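Local structure of alkylpurine DNA glycosylase AlkC (Pseudomonas fluorescens, 5VHV) at residues F9-L14 against H36-L41; Y95-F100 against I120-L125; V134-S139 against A175-H180. The protein removes alkylated purine bases from damaged DNA as a repair glycosylase that works without flipping the target base out of the duplex. One frame throughout, in Å; residues are numbered along the deposited sequence.

Contact 1. Residues F9-L14 against H36-L41; sequences FNVERL and HAKAGL
N10, whose carbonyl carbon lies near L41 CD2, is the N-cap of helix 11-24: its OD1 accepts from R13 N at 3.0 Å, with an N-H...O angle of 157°. Asparagine suits this place because its short amide can fold back over the helix start and occupy an N-H that no earlier carbonyl binds. From this turn V11 and L14 reach across. V11 divides its two methyls: CG2 presses on L41 CD2 at 3.6 Å, while CG1 meets K38 CD at 3.8 Å, the side chains crossing at about a right angle. L14 CD1 enters among K38 CG, L41 CD2 and A37 CB, the last at 4.1 Å, and the small alanine lets the leucine come close to the helix carrying it. L41 holds CG anti to its backbone N (chi1 -179°); the second torsion then parts the methyls, CD2 going between V11 and L14 and CD1 to F9 O at 3.8 Å. That carbonyl is satisfied by R49 of helix 46-60, which also packs against L14 and A37. A type II turn from K38 to L41 returns the chain after helix 30-38, with G40 at the positive phi (72°) that favours glycine. Apolar side chains thus close the open end of an antiparallel helical hairpin, consistent with the HEAT-like architecture of DNA_alkylation proteins.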
loop_
_atom_site.group_PDB
_atom_site.type_symbol
_atom_site.label_atom_id
_atom_site.label_comp_id
_atom_site.label_asym_id
_atom_site.label_seq_id
_atom_site.Cartn_x
_atom_site.Cartn_y
_atom_site.Cartn_z
ATOM N N PHE A 9 -2.981 -6.911 -20.361
ATOM C CA PHE A 9 -4.144 -7.600 -20.928
ATOM C C PHE A 9 -4.377 -7.160 -22.379
ATOM O O PHE A 9 -5.448 -6.671 -22.740
ATOM C CB PHE A 9 -5.392 -7.333 -20.084
ATOM C CG PHE A 9 -5.456 -8.103 -18.785
ATOM C CD1 PHE A 9 -5.920 -9.404 -18.768
ATOM C CD2 PHE A 9 -5.129 -7.504 -17.593
ATOM C CE1 PHE A 9 -6.010 -10.098 -17.592
ATOM C CE2 PHE A 9 -5.214 -8.204 -16.401
ATOM C CZ PHE A 9 -5.670 -9.497 -16.413
ATOM N N ASN A 10 -3.361 -7.321 -23.223
ATOM C CA ASN A 10 -3.511 -7.018 -24.639
ATOM C C ASN A 10 -4.058 -8.250 -25.371
ATOM O O ASN A 10 -4.343 -9.291 -24.770
ATOM C CB ASN A 10 -2.192 -6.505 -25.232
ATOM C CG ASN A 10 -1.056 -7.511 -25.151
ATOM O OD1 ASN A 10 -1.250 -8.661 -24.779
ATOM N ND2 ASN A 10 0.154 -7.056 -25.485
ATOM N N VAL A 11 -4.249 -8.130 -26.687
ATOM C CA VAL A 11 -4.882 -9.228 -27.421
ATOM C C VAL A 11 -4.009 -10.469 -27.359
ATOM O O VAL A 11 -4.507 -11.592 -27.229
ATOM C CB VAL A 11 -5.189 -8.817 -28.874
ATOM C CG1 VAL A 11 -5.753 -9.995 -29.645
ATOM C CG2 VAL A 11 -6.192 -7.687 -28.893
ATOM N N GLU A 12 -2.692 -10.284 -27.438
ATOM C CA GLU A 12 -1.778 -11.415 -27.350
ATOM C C GLU A 12 -1.978 -12.188 -26.046
ATOM O O GLU A 12 -1.976 -13.427 -26.047
ATOM C CB GLU A 12 -0.333 -10.924 -27.484
ATOM C CG GLU A 12 0.064 -10.371 -28.871
ATOM C CD GLU A 12 -0.610 -9.038 -29.276
ATOM O OE1 GLU A 12 -1.056 -8.248 -28.403
ATOM O OE2 GLU A 12 -0.684 -8.776 -30.501
ATOM N N ARG A 13 -2.157 -11.477 -24.922
ATOM C CA ARG A 13 -2.426 -12.153 -23.651
ATOM C C ARG A 13 -3.772 -12.866 -23.667
ATOM O O ARG A 13 -3.902 -13.965 -23.111
ATOM C CB ARG A 13 -2.389 -11.157 -22.480
ATOM C CG ARG A 13 -2.361 -11.824 -21.071
ATOM C CD ARG A 13 -0.950 -12.243 -20.635
ATOM N NE ARG A 13 -0.068 -11.089 -20.565
ATOM C CZ ARG A 13 1.231 -11.121 -20.276
ATOM N NH1 ARG A 13 1.833 -12.255 -19.953
ATOM N NH2 ARG A 13 1.932 -9.995 -20.293
ATOM N N LEU A 14 -4.802 -12.245 -24.251
ATOM C CA LEU A 14 -6.091 -12.925 -24.334
ATOM C C LEU A 14 -5.970 -14.200 -25.156
ATOM O O LEU A 14 -6.573 -15.224 -24.823
ATOM C CB LEU A 14 -7.154 -12.001 -24.927
ATOM C CG LEU A 14 -7.423 -10.683 -24.198
ATOM C CD1 LEU A 14 -8.346 -9.784 -25.040
ATOM C CD2 LEU A 14 -8.019 -10.952 -22.815
ATOM N N HIS A 36 -15.870 -11.909 -27.251
ATOM C CA HIS A 36 -16.458 -11.241 -26.088
ATOM C C HIS A 36 -15.441 -10.357 -25.374
ATOM O O HIS A 36 -15.747 -9.223 -24.982
ATOM C CB HIS A 36 -17.007 -12.320 -25.150
ATOM C CG HIS A 36 -17.935 -11.817 -24.082
ATOM N ND1 HIS A 36 -17.486 -11.119 -22.990
ATOM C CD2 HIS A 36 -19.277 -11.935 -23.924
ATOM C CE1 HIS A 36 -18.499 -10.830 -22.200
ATOM N NE2 HIS A 36 -19.600 -11.323 -22.735
ATOM N N ALA A 37 -14.229 -10.870 -25.177
ATOM C CA ALA A 37 -13.222 -10.141 -24.419
ATOM C C ALA A 37 -12.699 -8.918 -25.175
ATOM O O ALA A 37 -12.376 -7.898 -24.547
ATOM C CB ALA A 37 -12.067 -11.073 -24.076
ATOM N N LYS A 38 -12.642 -8.981 -26.507
ATOM C CA LYS A 38 -11.986 -7.938 -27.283
ATOM C C LYS A 38 -12.861 -6.722 -27.537
ATOM O O LYS A 38 -12.340 -5.687 -27.971
ATOM C CB LYS A 38 -11.500 -8.515 -28.622
ATOM C CG LYS A 38 -10.320 -9.441 -28.431
ATOM C CD LYS A 38 -9.584 -9.757 -29.735
ATOM C CE LYS A 38 -10.398 -10.579 -30.677
ATOM N NZ LYS A 38 -9.605 -10.938 -31.914
ATOM N N ALA A 39 -14.163 -6.812 -27.284
ATOM C CA ALA A 39 -15.076 -5.741 -27.673
ATOM C C ALA A 39 -14.792 -4.494 -26.841
ATOM O O ALA A 39 -14.984 -4.489 -25.619
ATOM C CB ALA A 39 -16.523 -6.205 -27.510
ATOM N N GLY A 40 -14.335 -3.429 -27.499
ATOM C CA GLY A 40 -13.999 -2.207 -26.782
ATOM C C GLY A 40 -12.742 -2.279 -25.938
ATOM O O GLY A 40 -12.573 -1.470 -25.026
ATOM N N LEU A 41 -11.853 -3.229 -26.219
ATOM C CA LEU A 41 -10.679 -3.451 -25.368
ATOM C C LEU A 41 -9.874 -2.170 -25.157
ATOM O O LEU A 41 -9.416 -1.890 -24.043
ATOM C CB LEU A 41 -9.799 -4.534 -26.000
ATOM C CG LEU A 41 -8.519 -4.940 -25.267
ATOM C CD1 LEU A 41 -8.832 -5.571 -23.948
ATOM C CD2 LEU A 41 -7.692 -5.872 -26.116
#

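Contact 2. Residues Y95-F100 against I120-L125; sequences YGRDDF and IRHFLL
F123 leaves helix 119-126 beside F100 and the turn at G96, and its ring fills the space between them. From CB, with CG anti to the carbonyl carbon (chi1 -71°), the ring runs out alongside F100, whose side chain slides past it in the opposite direction; F123 CD1 touches F100 CD1 at 4.1 Å. Farther out, F123 CE1 lies 4.0 Å from G96 O, which sits at the ring's edge in its plane, where the slightly positive ring hydrogens suit a carbonyl oxygen. CE1 also meets R97 CA, and F123 CZ, at the tip, stays within 4.2 Å of the same G96 O. This oxygen closes the type I turn from G96 to D99, accepting from D99 N at 3.1 Å, and takes a further bond from S103. With an alanine here in place of F123, the turn would probably lose the ring beneath it and F100 its neighbour, leaving both freer to shift.

On the exposed side, the guanidinium of R97 meets H122 through water. The extended chain brings it close to H122, and two waters lie in the plane of the group, at its edge. One accepts from R97 NH1 at 2.7 Å and donates to H122 O at 3.0 Å; the other joins R97 NH2 to H122 ND1, lying 2.8 Å from the imidazole nitrogen. A long arginine with several N-H donors suits such a bridge.

Around this contact, S103 and M104 of helix 100-110 pack on F123, while R130 and T131 of helix 128-138 pack on F100.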
loop_
_atom_site.group_PDB
_atom_site.type_symbol
_atom_site.label_atom_id
_atom_site.label_comp_id
_atom_site.label_asym_id
_atom_site.label_seq_id
_atom_site.Cartn_x
_atom_site.Cartn_y
_atom_site.Cartn_z
ATOM N N TYR A 95 -19.196 -15.114 -9.249
ATOM C CA TYR A 95 -20.137 -16.197 -9.501
ATOM C C TYR A 95 -20.256 -17.186 -8.347
ATOM O O TYR A 95 -21.084 -18.109 -8.424
ATOM C CB TYR A 95 -19.743 -16.930 -10.801
ATOM C CG TYR A 95 -19.548 -15.932 -11.930
ATOM C CD1 TYR A 95 -20.605 -15.127 -12.358
ATOM C CD2 TYR A 95 -18.319 -15.756 -12.515
ATOM C CE1 TYR A 95 -20.421 -14.172 -13.370
ATOM C CE2 TYR A 95 -18.124 -14.812 -13.534
ATOM C CZ TYR A 95 -19.177 -14.020 -13.946
ATOM O OH TYR A 95 -18.937 -13.092 -14.927
ATOM N N GLY A 96 -19.488 -16.999 -7.273
ATOM C CA GLY A 96 -19.419 -17.943 -6.173
ATOM C C GLY A 96 -20.124 -17.541 -4.894
ATOM O O GLY A 96 -19.932 -18.206 -3.865
ATOM N N ARG A 97 -20.965 -16.506 -4.916
ATOM C CA ARG A 97 -21.563 -15.975 -3.684
ATOM C C ARG A 97 -22.474 -16.982 -2.971
ATOM O O ARG A 97 -22.608 -16.927 -1.736
ATOM C CB ARG A 97 -22.373 -14.713 -3.998
ATOM C CG ARG A 97 -21.582 -13.479 -4.469
ATOM C CD ARG A 97 -22.553 -12.294 -4.651
ATOM N NE ARG A 97 -21.971 -11.138 -5.334
ATOM C CZ ARG A 97 -21.501 -10.044 -4.728
ATOM N NH1 ARG A 97 -21.525 -9.929 -3.404
ATOM N NH2 ARG A 97 -20.998 -9.051 -5.453
ATOM N N ASP A 98 -23.141 -17.873 -3.714
ATOM C CA ASP A 98 -24.047 -18.866 -3.136
ATOM C C ASP A 98 -23.406 -20.244 -2.996
ATOM O O ASP A 98 -24.116 -21.246 -2.843
ATOM C CB ASP A 98 -25.341 -18.987 -3.957
ATOM C CG ASP A 98 -26.427 -19.814 -3.225
ATOM O OD1 ASP A 98 -26.696 -19.503 -2.046
ATOM O OD2 ASP A 98 -27.000 -20.773 -3.802
ATOM N N ASP A 99 -22.082 -20.318 -3.033
ATOM C CA ASP A 99 -21.350 -21.557 -2.833
ATOM C C ASP A 99 -20.129 -21.146 -1.993
ATOM O O ASP A 99 -18.967 -21.191 -2.424
ATOM C CB ASP A 99 -20.976 -22.205 -4.170
ATOM C CG ASP A 99 -20.704 -23.688 -4.051
ATOM O OD1 ASP A 99 -20.746 -24.223 -2.923
ATOM O OD2 ASP A 99 -20.426 -24.322 -5.093
ATOM N N PHE A 100 -20.419 -20.701 -0.765
ATOM C CA PHE A 100 -19.429 -20.007 0.062
ATOM C C PHE A 100 -18.215 -20.878 0.353
ATOM O O PHE A 100 -17.071 -20.455 0.152
ATOM C CB PHE A 100 -20.080 -19.543 1.364
ATOM C CG PHE A 100 -19.151 -18.790 2.265
ATOM C CD1 PHE A 100 -18.923 -17.446 2.065
ATOM C CD2 PHE A 100 -18.483 -19.430 3.304
ATOM C CE1 PHE A 100 -18.062 -16.751 2.888
ATOM C CE2 PHE A 100 -17.604 -18.719 4.112
ATOM C CZ PHE A 100 -17.407 -17.394 3.899
ATOM N N ILE A 120 -11.730 -11.167 -2.023
ATOM C CA ILE A 120 -12.223 -11.470 -0.686
ATOM C C ILE A 120 -13.040 -10.310 -0.140
ATOM O O ILE A 120 -13.934 -10.514 0.691
ATOM C CB ILE A 120 -11.056 -11.826 0.253
ATOM C CG1 ILE A 120 -11.565 -12.438 1.562
ATOM C CG2 ILE A 120 -10.177 -10.603 0.561
ATOM C CD1 ILE A 120 -12.173 -13.821 1.402
ATOM N N ARG A 121 -12.804 -9.092 -0.639
ATOM C CA ARG A 121 -13.517 -7.926 -0.121
ATOM C C ARG A 121 -14.988 -7.926 -0.520
ATOM O O ARG A 121 -15.820 -7.394 0.219
ATOM C CB ARG A 121 -12.807 -6.645 -0.578
ATOM C CG ARG A 121 -11.397 -6.562 0.024
ATOM C CD ARG A 121 -10.593 -5.387 -0.518
ATOM N NE ARG A 121 -10.882 -4.064 0.038
ATOM C CZ ARG A 121 -10.448 -3.642 1.229
ATOM N NH1 ARG A 121 -9.773 -4.471 2.019
ATOM N NH2 ARG A 121 -10.667 -2.379 1.629
ATOM N N HIS A 122 -15.343 -8.549 -1.654
ATOM C CA HIS A 122 -16.758 -8.687 -1.984
ATOM C C HIS A 122 -17.457 -9.574 -0.971
ATOM O O HIS A 122 -18.619 -9.326 -0.610
ATOM C CB HIS A 122 -16.927 -9.244 -3.398
ATOM C CG HIS A 122 -16.394 -8.326 -4.452
ATOM N ND1 HIS A 122 -17.102 -7.231 -4.909
ATOM C CD2 HIS A 122 -15.195 -8.288 -5.073
ATOM C CE1 HIS A 122 -16.370 -6.581 -5.798
ATOM N NE2 HIS A 122 -15.208 -7.204 -5.918
ATOM N N PHE A 123 -16.762 -10.608 -0.490
ATOM C CA PHE A 123 -17.343 -11.484 0.522
ATOM C C PHE A 123 -17.383 -10.786 1.877
ATOM O O PHE A 123 -18.361 -10.922 2.614
ATOM C CB PHE A 123 -16.560 -12.798 0.603
ATOM C CG PHE A 123 -16.743 -13.709 -0.596
ATOM C CD1 PHE A 123 -17.782 -14.639 -0.647
ATOM C CD2 PHE A 123 -15.871 -13.637 -1.657
ATOM C CE1 PHE A 123 -17.930 -15.487 -1.743
ATOM C CE2 PHE A 123 -16.007 -14.481 -2.770
ATOM C CZ PHE A 123 -17.044 -15.397 -2.813
ATOM N N LEU A 124 -16.347 -10.005 2.216
ATOM C CA LEU A 124 -16.392 -9.254 3.467
ATOM C C LEU A 124 -17.519 -8.233 3.454
ATOM O O LEU A 124 -18.089 -7.920 4.508
ATOM C CB LEU A 124 -15.046 -8.579 3.729
ATOM C CG LEU A 124 -13.926 -9.527 4.182
ATOM C CD1 LEU A 124 -12.585 -8.846 4.036
ATOM C CD2 LEU A 124 -14.111 -9.987 5.636
ATOM N N LEU A 125 -17.878 -7.727 2.270
ATOM C CA LEU A 125 -18.941 -6.726 2.182
ATOM C C LEU A 125 -20.308 -7.363 2.367
ATOM O O LEU A 125 -21.149 -6.850 3.122
ATOM C CB LEU A 125 -18.860 -5.999 0.837
ATOM C CG LEU A 125 -19.869 -4.862 0.653
ATOM C CD1 LEU A 125 -19.632 -3.730 1.676
ATOM C CD2 LEU A 125 -19.793 -4.348 -0.790
HETATM O O HOH W 1 -19.678 -6.334 -4.198
HETATM O O HOH W 2 -20.633 -7.752 -2.131
HETATM O O HOH W 3 -20.450 -11.994 -1.726
#

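Contact 3. Residues V134-S139 against A175-H180; sequences VMQAWS and ASILDH
Two nearly parallel helices meet here through I177, Q136 and S139: the end of helix 128-138 and the start of helix 175-181, in the all-helical superhelical fold of the DNA_alkylation family. Their local axes run 9.5 Å apart at 7° to each other, with helix 144-152 among the elements that join them along the chain. Its A150 packs on S139, while on the far side L178 turns to helix 187-201.

I177 is the wedge between the two helices. A branched, purely apolar side chain suits the spot because each of its arms finds a different surface. CG1, anti to the carbonyl carbon, runs across the Q136 side chain at about a right angle and meets Q136 CG at 3.9 Å. Beyond it, CD1 rests on the backbone of the opposite helix, 4.0 Å from M135 C. The other branch of I177, CG2, lies 4.0 Å from S139 CB.

Toward the more exposed side the contact becomes polar. Q136 stretches its amide past I177, and a water accepts from Q136 NE2 at 3.0 Å while lying 2.8 Å from S176 OG, so that it bridges the amide and the hydroxyl.

S139 OG takes part in two hydrogen bonds. The small side chain places OG between the backbone N and the carbonyl carbon, where it can turn back on the preceding turn and donate to Q136 O at 2.8 Å. With its hydrogen spent there, S139 OG can still accept from the second helix, and H180 ND1 supplies the N-H at 3.2 Å and 155°, the serine oxygen standing 17° out of the imidazole plane.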
loop_
_atom_site.group_PDB
_atom_site.type_symbol
_atom_site.label_atom_id
_atom_site.label_comp_id
_atom_site.label_asym_id
_atom_site.label_seq_id
_atom_site.Cartn_x
_atom_site.Cartn_y
_atom_site.Cartn_z
ATOM N N VAL A 134 -13.210 -17.104 8.337
ATOM C CA VAL A 134 -12.282 -17.756 7.419
ATOM C C VAL A 134 -10.932 -17.075 7.456
ATOM O O VAL A 134 -9.880 -17.731 7.510
ATOM C CB VAL A 134 -12.875 -17.748 6.003
ATOM C CG1 VAL A 134 -11.828 -18.186 4.978
ATOM C CG2 VAL A 134 -14.108 -18.621 5.978
ATOM N N MET A 135 -10.937 -15.740 7.425
ATOM C CA MET A 135 -9.672 -15.030 7.411
ATOM C C MET A 135 -8.919 -15.200 8.728
ATOM O O MET A 135 -7.683 -15.204 8.733
ATOM C CB MET A 135 -9.932 -13.573 7.072
ATOM C CG MET A 135 -10.488 -13.431 5.650
ATOM S SD MET A 135 -10.897 -11.763 5.197
ATOM C CE MET A 135 -9.301 -11.180 4.605
ATOM N N GLN A 136 -9.626 -15.365 9.842
ATOM C CA GLN A 136 -8.955 -15.700 11.088
ATOM C C GLN A 136 -8.250 -17.043 10.986
ATOM O O GLN A 136 -7.113 -17.191 11.447
ATOM C CB GLN A 136 -9.970 -15.683 12.234
ATOM C CG GLN A 136 -10.439 -14.264 12.532
ATOM C CD GLN A 136 -11.625 -14.228 13.450
ATOM O OE1 GLN A 136 -12.372 -15.209 13.567
ATOM N NE2 GLN A 136 -11.817 -13.095 14.114
ATOM N N ALA A 137 -8.889 -18.037 10.371
ATOM C CA ALA A 137 -8.191 -19.301 10.164
ATOM C C ALA A 137 -6.991 -19.103 9.238
ATOM O O ALA A 137 -5.900 -19.630 9.495
ATOM C CB ALA A 137 -9.148 -20.354 9.602
ATOM N N TRP A 138 -7.158 -18.296 8.186
ATOM C CA TRP A 138 -6.066 -18.082 7.245
ATOM C C TRP A 138 -4.869 -17.412 7.905
ATOM O O TRP A 138 -3.731 -17.621 7.477
ATOM C CB TRP A 138 -6.542 -17.237 6.068
ATOM C CG TRP A 138 -7.453 -17.973 5.112
ATOM C CD1 TRP A 138 -7.686 -19.321 5.060
ATOM C CD2 TRP A 138 -8.222 -17.390 4.064
ATOM N NE1 TRP A 138 -8.555 -19.608 4.033
ATOM C CE2 TRP A 138 -8.882 -18.441 3.392
ATOM C CE3 TRP A 138 -8.398 -16.080 3.608
ATOM C CZ2 TRP A 138 -9.751 -18.212 2.332
ATOM C CZ3 TRP A 138 -9.249 -15.855 2.543
ATOM C CH2 TRP A 138 -9.898 -16.929 1.904
ATOM N N SER A 139 -5.100 -16.587 8.925
ATOM C CA SER A 139 -3.992 -15.916 9.590
ATOM C C SER A 139 -3.089 -16.886 10.336
ATOM O O SER A 139 -1.983 -16.496 10.731
ATOM C CB SER A 139 -4.521 -14.847 10.552
ATOM O OG SER A 139 -5.014 -15.406 11.773
ATOM N N ALA A 175 -8.533 -7.276 14.985
ATOM C CA ALA A 175 -7.394 -7.163 15.889
ATOM C C ALA A 175 -6.661 -8.492 16.077
ATOM O O ALA A 175 -5.425 -8.515 16.114
ATOM C CB ALA A 175 -7.845 -6.619 17.243
ATOM N N SER A 176 -7.394 -9.611 16.206
ATOM C CA SER A 176 -6.716 -10.869 16.499
ATOM C C SER A 176 -5.936 -11.370 15.286
ATOM O O SER A 176 -4.912 -12.047 15.444
ATOM C CB SER A 176 -7.714 -11.925 16.987
ATOM O OG SER A 176 -8.578 -12.369 15.970
ATOM N N ILE A 177 -6.386 -11.043 14.077
ATOM C CA ILE A 177 -5.590 -11.357 12.894
ATOM C C ILE A 177 -4.244 -10.670 12.985
ATOM O O ILE A 177 -3.191 -11.303 12.831
ATOM C CB ILE A 177 -6.332 -10.957 11.609
ATOM C CG1 ILE A 177 -7.509 -11.907 11.393
ATOM C CG2 ILE A 177 -5.369 -10.965 10.400
ATOM C CD1 ILE A 177 -8.432 -11.503 10.291
ATOM N N LEU A 178 -4.254 -9.358 13.252
ATOM C CA LEU A 178 -2.996 -8.637 13.269
ATOM C C LEU A 178 -2.129 -9.088 14.441
ATOM O O LEU A 178 -0.896 -9.165 14.313
ATOM C CB LEU A 178 -3.256 -7.133 13.312
ATOM C CG LEU A 178 -4.128 -6.585 12.176
ATOM C CD1 LEU A 178 -4.363 -5.095 12.373
ATOM C CD2 LEU A 178 -3.532 -6.873 10.824
ATOM N N ASP A 179 -2.750 -9.429 15.574
ATOM C CA ASP A 179 -1.973 -9.883 16.723
ATOM C C ASP A 179 -1.250 -11.186 16.418
ATOM O O ASP A 179 -0.102 -11.377 16.850
ATOM C CB ASP A 179 -2.885 -10.048 17.949
ATOM C CG ASP A 179 -2.115 -10.442 19.206
ATOM O OD1 ASP A 179 -1.204 -9.687 19.608
ATOM O OD2 ASP A 179 -2.440 -11.506 19.776
ATOM N N HIS A 180 -1.910 -12.107 15.699
ATOM C CA HIS A 180 -1.275 -13.370 15.348
ATOM C C HIS A 180 -0.057 -13.152 14.462
ATOM O O HIS A 180 0.843 -13.997 14.435
ATOM C CB HIS A 180 -2.228 -14.303 14.608
ATOM C CG HIS A 180 -3.334 -14.864 15.446
ATOM N ND1 HIS A 180 -4.590 -15.123 14.934
ATOM C CD2 HIS A 180 -3.370 -15.251 16.742
ATOM C CE1 HIS A 180 -5.356 -15.626 15.885
ATOM N NE2 HIS A 180 -4.640 -15.716 16.992
HETATM O O HOH W 4 -9.773 -10.945 13.887
#

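In the fold
All three contacts belong to the helical part of the chain, and they follow one another in series. Contact 2 is buried around its phenylalanines, with a water-bridged, exposed edge; contacts 1 and 3 are only partly buried. Contacts 2 and 3 share a core: helices 119-126 and 128-138 are consecutive, and L124 and I120 pack on M135, F100 on V134. Contact 1 stands apart, its nearest atoms about 8 Å from contact 2 and about 20 Å from contact 3. Chemistry differs accordingly: aliphatic packing, with a lysine's methylenes taking part, dominates contact 1, aromatic packing with water bridges contact 2, while contact 3 combines aliphatic packing, one water bridge and a direct side-chain hydrogen bond.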